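Local coordinates for protein membrane-anchored mycosin mycp1 (Mycobacterium thermoresistibile, PDB 4HVL) that is a membrane-anchored subtilisin-like serine protease, an essential component of the type VII (ESX-1) secretion system of mycobacteria, at residues A198-A203 with P253-V258; N208-A213 with A335-R340. All coordinates share one frame; numbering follows the deposited sequence.

Contact 1. Residues A198-A203 with P253-V258; sequences AAVNYA and PLVLTV. With IMD (imidazole), chain K.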
loop_
_atom_site.group_PDB
_atom_site.type_symbol
_atom_site.label_atom_id
_atom_site.label_comp_id
_atom_site.label_asym_id
_atom_site.label_seq_id
_atom_site.Cartn_x
_atom_site.Cartn_y
_atom_site.Cartn_z
ATOM N N ALA A 198 0.636 17.195 -4.481
ATOM C CA ALA A 198 -0.521 18.041 -4.222
ATOM C C ALA A 198 -1.721 17.186 -3.825
ATOM O O ALA A 198 -2.497 17.577 -2.932
ATOM C CB ALA A 198 -0.844 18.897 -5.436
ATOM N N ALA A 199 -1.874 16.018 -4.455
ATOM C CA ALA A 199 -2.995 15.128 -4.151
ATOM C C ALA A 199 -2.865 14.557 -2.751
ATOM O O ALA A 199 -3.840 14.498 -2.019
ATOM C CB ALA A 199 -3.090 14.010 -5.166
ATOM N N VAL A 200 -1.655 14.148 -2.373
ATOM C CA VAL A 200 -1.423 13.587 -1.045
ATOM C C VAL A 200 -1.734 14.648 -0.008
ATOM O O VAL A 200 -2.448 14.388 0.980
ATOM C CB VAL A 200 0.033 13.065 -0.898
ATOM C CG1 VAL A 200 0.308 12.632 0.525
ATOM C CG2 VAL A 200 0.292 11.872 -1.829
ATOM N N ASN A 201 -1.232 15.864 -0.243
ATOM C CA ASN A 201 -1.509 17.003 0.646
ATOM C C ASN A 201 -2.997 17.282 0.820
ATOM O O ASN A 201 -3.443 17.537 1.933
ATOM C CB ASN A 201 -0.805 18.256 0.132
ATOM C CG ASN A 201 -0.955 19.447 1.072
ATOM O OD1 ASN A 201 -0.476 19.427 2.191
ATOM N ND2 ASN A 201 -1.611 20.495 0.600
ATOM N N TYR A 202 -3.744 17.265 -0.285
ATOM C CA TYR A 202 -5.198 17.477 -0.282
ATOM C C TYR A 202 -5.898 16.389 0.539
ATOM O O TYR A 202 -6.742 16.695 1.388
ATOM C CB TYR A 202 -5.650 17.478 -1.739
ATOM C CG TYR A 202 -7.130 17.520 -2.088
ATOM C CD1 TYR A 202 -7.772 18.721 -2.324
ATOM C CD2 TYR A 202 -7.840 16.344 -2.280
ATOM C CE1 TYR A 202 -9.098 18.753 -2.703
ATOM C CE2 TYR A 202 -9.159 16.354 -2.654
ATOM C CZ TYR A 202 -9.786 17.560 -2.873
ATOM O OH TYR A 202 -11.094 17.561 -3.240
ATOM N N ALA A 203 -5.535 15.129 0.317
ATOM C CA ALA A 203 -6.120 14.029 1.083
ATOM C C ALA A 203 -5.894 14.187 2.580
ATOM O O ALA A 203 -6.816 14.018 3.384
ATOM C CB ALA A 203 -5.580 12.677 0.614
ATOM N N PRO A 253 6.744 12.876 5.719
ATOM C CA PRO A 253 5.752 12.264 6.615
ATOM C C PRO A 253 4.296 12.541 6.255
ATOM O O PRO A 253 3.388 12.208 7.042
ATOM C CB PRO A 253 6.103 12.878 7.968
ATOM C CG PRO A 253 6.626 14.247 7.631
ATOM C CD PRO A 253 7.236 14.162 6.256
ATOM N N LEU A 254 4.045 13.133 5.091
ATOM C CA LEU A 254 2.654 13.286 4.630
ATOM C C LEU A 254 1.969 11.944 4.528
ATOM O O LEU A 254 0.778 11.833 4.780
ATOM C CB LEU A 254 2.582 13.947 3.248
ATOM C CG LEU A 254 2.714 15.440 3.162
ATOM C CD1 LEU A 254 2.290 15.865 1.751
ATOM C CD2 LEU A 254 1.862 16.123 4.216
ATOM N N VAL A 255 2.740 10.945 4.113
ATOM C CA VAL A 255 2.316 9.564 4.093
ATOM C C VAL A 255 3.178 8.789 5.090
ATOM O O VAL A 255 4.316 9.156 5.377
ATOM C CB VAL A 255 2.478 8.921 2.685
ATOM C CG1 VAL A 255 1.819 9.761 1.589
ATOM C CG2 VAL A 255 3.938 8.650 2.353
ATOM N N LEU A 256 2.626 7.712 5.615
ATOM C CA LEU A 256 3.416 6.709 6.333
ATOM C C LEU A 256 3.752 5.542 5.378
ATOM O O LEU A 256 2.884 4.787 4.926
ATOM C CB LEU A 256 2.652 6.215 7.557
ATOM C CG LEU A 256 3.259 5.069 8.368
ATOM C CD1 LEU A 256 4.645 5.479 8.854
ATOM C CD2 LEU A 256 2.360 4.682 9.532
ATOM N N THR A 257 5.035 5.410 5.085
ATOM C CA THR A 257 5.531 4.428 4.153
ATOM C C THR A 257 5.998 3.183 4.892
ATOM O O THR A 257 6.765 3.266 5.854
ATOM C CB THR A 257 6.669 5.054 3.324
ATOM O OG1 THR A 257 6.117 6.109 2.541
ATOM C CG2 THR A 257 7.355 4.030 2.414
ATOM N N VAL A 258 5.516 2.029 4.429
ATOM C CA VAL A 258 5.639 0.780 5.159
ATOM C C VAL A 258 6.495 -0.252 4.405
ATOM O O VAL A 258 6.134 -0.711 3.300
ATOM C CB VAL A 258 4.245 0.164 5.450
ATOM C CG1 VAL A 258 4.351 -1.011 6.414
ATOM C CG2 VAL A 258 3.304 1.222 5.996
HETATM N N1 IMD K . 0.806 15.555 8.196
HETATM C C2 IMD K . 1.630 14.567 7.834
HETATM N N3 IMD K . 0.970 13.394 7.964
HETATM C C4 IMD K . -0.277 13.651 8.389
HETATM C C5 IMD K . -0.377 15.015 8.560
#
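With CG1 opposite its backbone N (chi1 174°), Val200 sends that methyl out from helix 194-206 toward Val255, whose own CG1 comes to meet it because chi1 of -52° sets it beside the Val255 backbone N. The two side chains cross at about a right angle, and the methyls are tightly packed: Val200 CG1 to Val255 CG1 is 3.4 Å, less than normal van der Waals separation. The same Val200 methyl rests against the base of Leu254, 3.8 Å from Leu254 CB. The leucine then splits its branches between the helix and a bound imidazole. Leu254 CD1 reaches the helix backbone, 4.0 Å from Asn201 N, and lies 4.2 Å from Asn201 CB, whereas Leu254 CD2 faces the imidazole, 3.9 Å from its C2.

This is the subtilisin fold, a parallel sheet with helices on both faces. Helix 194-206 is the helical part of the beta-alpha-beta crossover from strand 176-179 to strand 210-214, and here it also touches the approach to strand 256-261, the neighbour of 210-214 in the sheet. Val255 packs on Val211 of strand 210-214, and Val200 on Ile166 of helix 154-171, so the valine pair is buried in the layer between helices and sheet. Leu254 and Asn201 lie nearer the surface, where both touch Ile7. The polar end of Asn201 turns to its own helix, OD1 hydrogen-bonding His205 ND1. Imidazole, probably from the crystallisation liquor, makes a weak hydrogen bond from N3 to Pro253 O (2.8 Å, bent to 122°), and a zinc ion lies about 5 Å from the Leu254 side chain.

Contact 2. Residues N208-A213 with A335-R340; sequences NAVVIA and AQVINR
Val210 on strand 210-214 meets Val337 and Ile338 of helix 334-343: both its methyls touch Ile338, and CG2 also meets Val337. From the backbone outward, Val210 CB already lies 4.2 Å from Ile338 CD1. At the first branch, Val210 CG1 stands opposite the backbone N (chi1 163°) and runs up against the same methyl, with CG1 to Ile338 CD1 only 3.2 Å. That is well below normal carbon-carbon contact, and chi1 of Ile338, at -92°, is away from a staggered value, so the exact placement of the isoleucine tip is best taken with caution. The two side chains pass alongside one another, pointing opposite ways. At the second branch, Val210 CG2 sits over the fork of Val337, 3.9 Å from Val337 CB and 4.0 Å from Val337 CG1, and also brushes Ile338 CD1; the two valine side chains meet at a slant.

Ile212, two residues along the strand and on the same face of it, makes a lighter contact. Its terminal methyl approaches the same Ile338 methyl from the strand side, Ile212 CD1 to Ile338 CD1 being 4.1 Å, so the delta methyl of Ile338 is touched by both strand residues. Every contact across the pair is between apolar carbons, and no hydrogen bond joins strand to helix.

The axes of strand 210-213 and helix 335-340 come within 8.8 Å at an angle of 43°. In this subtilisin-type sheet the helix lies beside helix 311-328, which carries Ser312, predicted to be the catalytic serine, near its start: Val337 packs on Ile325 and Arg326, and Ile212 on Val318 and Ser319. Pro334 touches Val210, and Ile338 reaches across to Leu256 of the neighbouring strand 256-261.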
loop_
_atom_site.group_PDB
_atom_site.type_symbol
_atom_site.label_atom_id
_atom_site.label_comp_id
_atom_site.label_asym_id
_atom_site.label_seq_id
_atom_site.Cartn_x
_atom_site.Cartn_y
_atom_site.Cartn_z
ATOM N N ASN A 208 -8.961 15.204 5.633
ATOM C CA ASN A 208 -8.865 14.473 6.913
ATOM C C ASN A 208 -8.596 12.962 6.770
ATOM O O ASN A 208 -9.135 12.152 7.545
ATOM C CB ASN A 208 -10.150 14.713 7.752
ATOM C CG ASN A 208 -10.102 14.044 9.123
ATOM O OD1 ASN A 208 -9.114 14.175 9.845
ATOM N ND2 ASN A 208 -11.185 13.314 9.492
ATOM N N ALA A 209 -7.782 12.581 5.788
ATOM C CA ALA A 209 -7.499 11.171 5.540
ATOM C C ALA A 209 -6.073 10.810 5.882
ATOM O O ALA A 209 -5.136 11.577 5.662
ATOM C CB ALA A 209 -7.790 10.796 4.094
ATOM N N VAL A 210 -5.927 9.622 6.434
ATOM C CA VAL A 210 -4.621 9.061 6.726
ATOM C C VAL A 210 -4.203 8.377 5.450
ATOM O O VAL A 210 -4.997 7.611 4.915
ATOM C CB VAL A 210 -4.710 7.998 7.822
ATOM C CG1 VAL A 210 -3.448 7.127 7.833
ATOM C CG2 VAL A 210 -4.940 8.661 9.167
ATOM N N VAL A 211 -2.995 8.652 4.959
ATOM C CA VAL A 211 -2.501 7.985 3.753
ATOM C C VAL A 211 -1.347 7.060 4.078
ATOM O O VAL A 211 -0.372 7.487 4.634
ATOM C CB VAL A 211 -2.056 8.988 2.660
ATOM C CG1 VAL A 211 -1.657 8.233 1.405
ATOM C CG2 VAL A 211 -3.194 9.947 2.329
ATOM N N ILE A 212 -1.467 5.798 3.694
ATOM C CA ILE A 212 -0.440 4.782 3.930
ATOM C C ILE A 212 0.091 4.322 2.564
ATOM O O ILE A 212 -0.689 4.064 1.651
ATOM C CB ILE A 212 -1.009 3.568 4.672
ATOM C CG1 ILE A 212 -1.727 3.961 5.970
ATOM C CG2 ILE A 212 0.084 2.564 4.957
ATOM C CD1 ILE A 212 -0.905 4.708 7.016
ATOM N N ALA A 213 1.412 4.233 2.423
ATOM C CA ALA A 213 2.014 3.805 1.162
ATOM C C ALA A 213 2.950 2.604 1.341
ATOM O O ALA A 213 3.682 2.509 2.329
ATOM C CB ALA A 213 2.786 4.950 0.517
ATOM N N ALA A 335 -2.103 13.188 11.334
ATOM C CA ALA A 335 -0.727 13.258 11.872
ATOM C C ALA A 335 -0.614 12.477 13.182
ATOM O O ALA A 335 0.353 11.767 13.410
ATOM C CB ALA A 335 -0.269 14.700 12.082
ATOM N N GLN A 336 -1.602 12.632 14.052
ATOM C CA GLN A 336 -1.578 11.967 15.345
ATOM C C GLN A 336 -1.784 10.456 15.188
ATOM O O GLN A 336 -1.214 9.677 15.946
ATOM C CB GLN A 336 -2.640 12.557 16.276
ATOM C CG GLN A 336 -2.351 13.983 16.733
ATOM C CD GLN A 336 -3.552 14.620 17.418
ATOM O OE1 GLN A 336 -4.697 14.515 16.949
ATOM N NE2 GLN A 336 -3.304 15.258 18.531
ATOM N N VAL A 337 -2.574 10.030 14.200
ATOM C CA VAL A 337 -2.756 8.592 13.980
ATOM C C VAL A 337 -1.423 7.948 13.632
ATOM O O VAL A 337 -0.983 7.000 14.271
ATOM C CB VAL A 337 -3.796 8.289 12.877
ATOM C CG1 VAL A 337 -3.858 6.788 12.589
ATOM C CG2 VAL A 337 -5.183 8.780 13.292
ATOM N N ILE A 338 -0.784 8.499 12.623
ATOM C CA ILE A 338 0.503 8.042 12.143
ATOM C C ILE A 338 1.542 8.066 13.235
ATOM O O ILE A 338 2.325 7.129 13.354
ATOM C CB ILE A 338 0.989 8.949 10.978
ATOM C CG1 ILE A 338 0.552 8.378 9.649
ATOM C CG2 ILE A 338 2.509 9.056 10.902
ATOM C CD1 ILE A 338 -0.875 7.971 9.579
ATOM N N ASN A 339 1.592 9.158 13.991
ATOM C CA ASN A 339 2.622 9.306 15.018
ATOM C C ASN A 339 2.434 8.264 16.120
ATOM O O ASN A 339 3.408 7.758 16.677
ATOM C CB ASN A 339 2.643 10.730 15.592
ATOM C CG ASN A 339 3.268 11.750 14.640
ATOM O OD1 ASN A 339 4.025 11.414 13.722
ATOM N ND2 ASN A 339 2.948 12.999 14.859
ATOM N N ARG A 340 1.177 7.911 16.380
ATOM C CA ARG A 340 0.848 6.883 17.340
ATOM C C ARG A 340 1.338 5.512 16.846
ATOM O O ARG A 340 1.895 4.721 17.625
ATOM C CB ARG A 340 -0.660 6.865 17.578
ATOM C CG ARG A 340 -1.132 5.860 18.617
ATOM C CD ARG A 340 -0.462 6.148 19.963
ATOM N NE ARG A 340 -0.890 5.208 20.980
ATOM C CZ ARG A 340 -0.458 5.202 22.239
ATOM N NH1 ARG A 340 0.424 6.108 22.648
ATOM N NH2 ARG A 340 -0.912 4.285 23.095
#

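Both contacts are apolar and without a hydrogen bond across them, but they lie on opposite faces of one sheet. Contact 1 joins helix 194-206 to the chain leading into strand 256-261; contact 2 sets helix 334-343 against strand 210-214, which follows helix 194-206 in the chain. The strands are parallel neighbours, linked by probable backbone hydrogen bonds such as Val258 N to Ala213 O (2.8 Å). Contact 2 is the more buried, with branched aliphatic side chains meeting throughout. Contact 1 is buried at its valines but only partly covered at Leu254 and Asn201, with imidazole and a zinc ion near Leu254, and that same imidazole lies about 5 Å from Ile338 of contact 2.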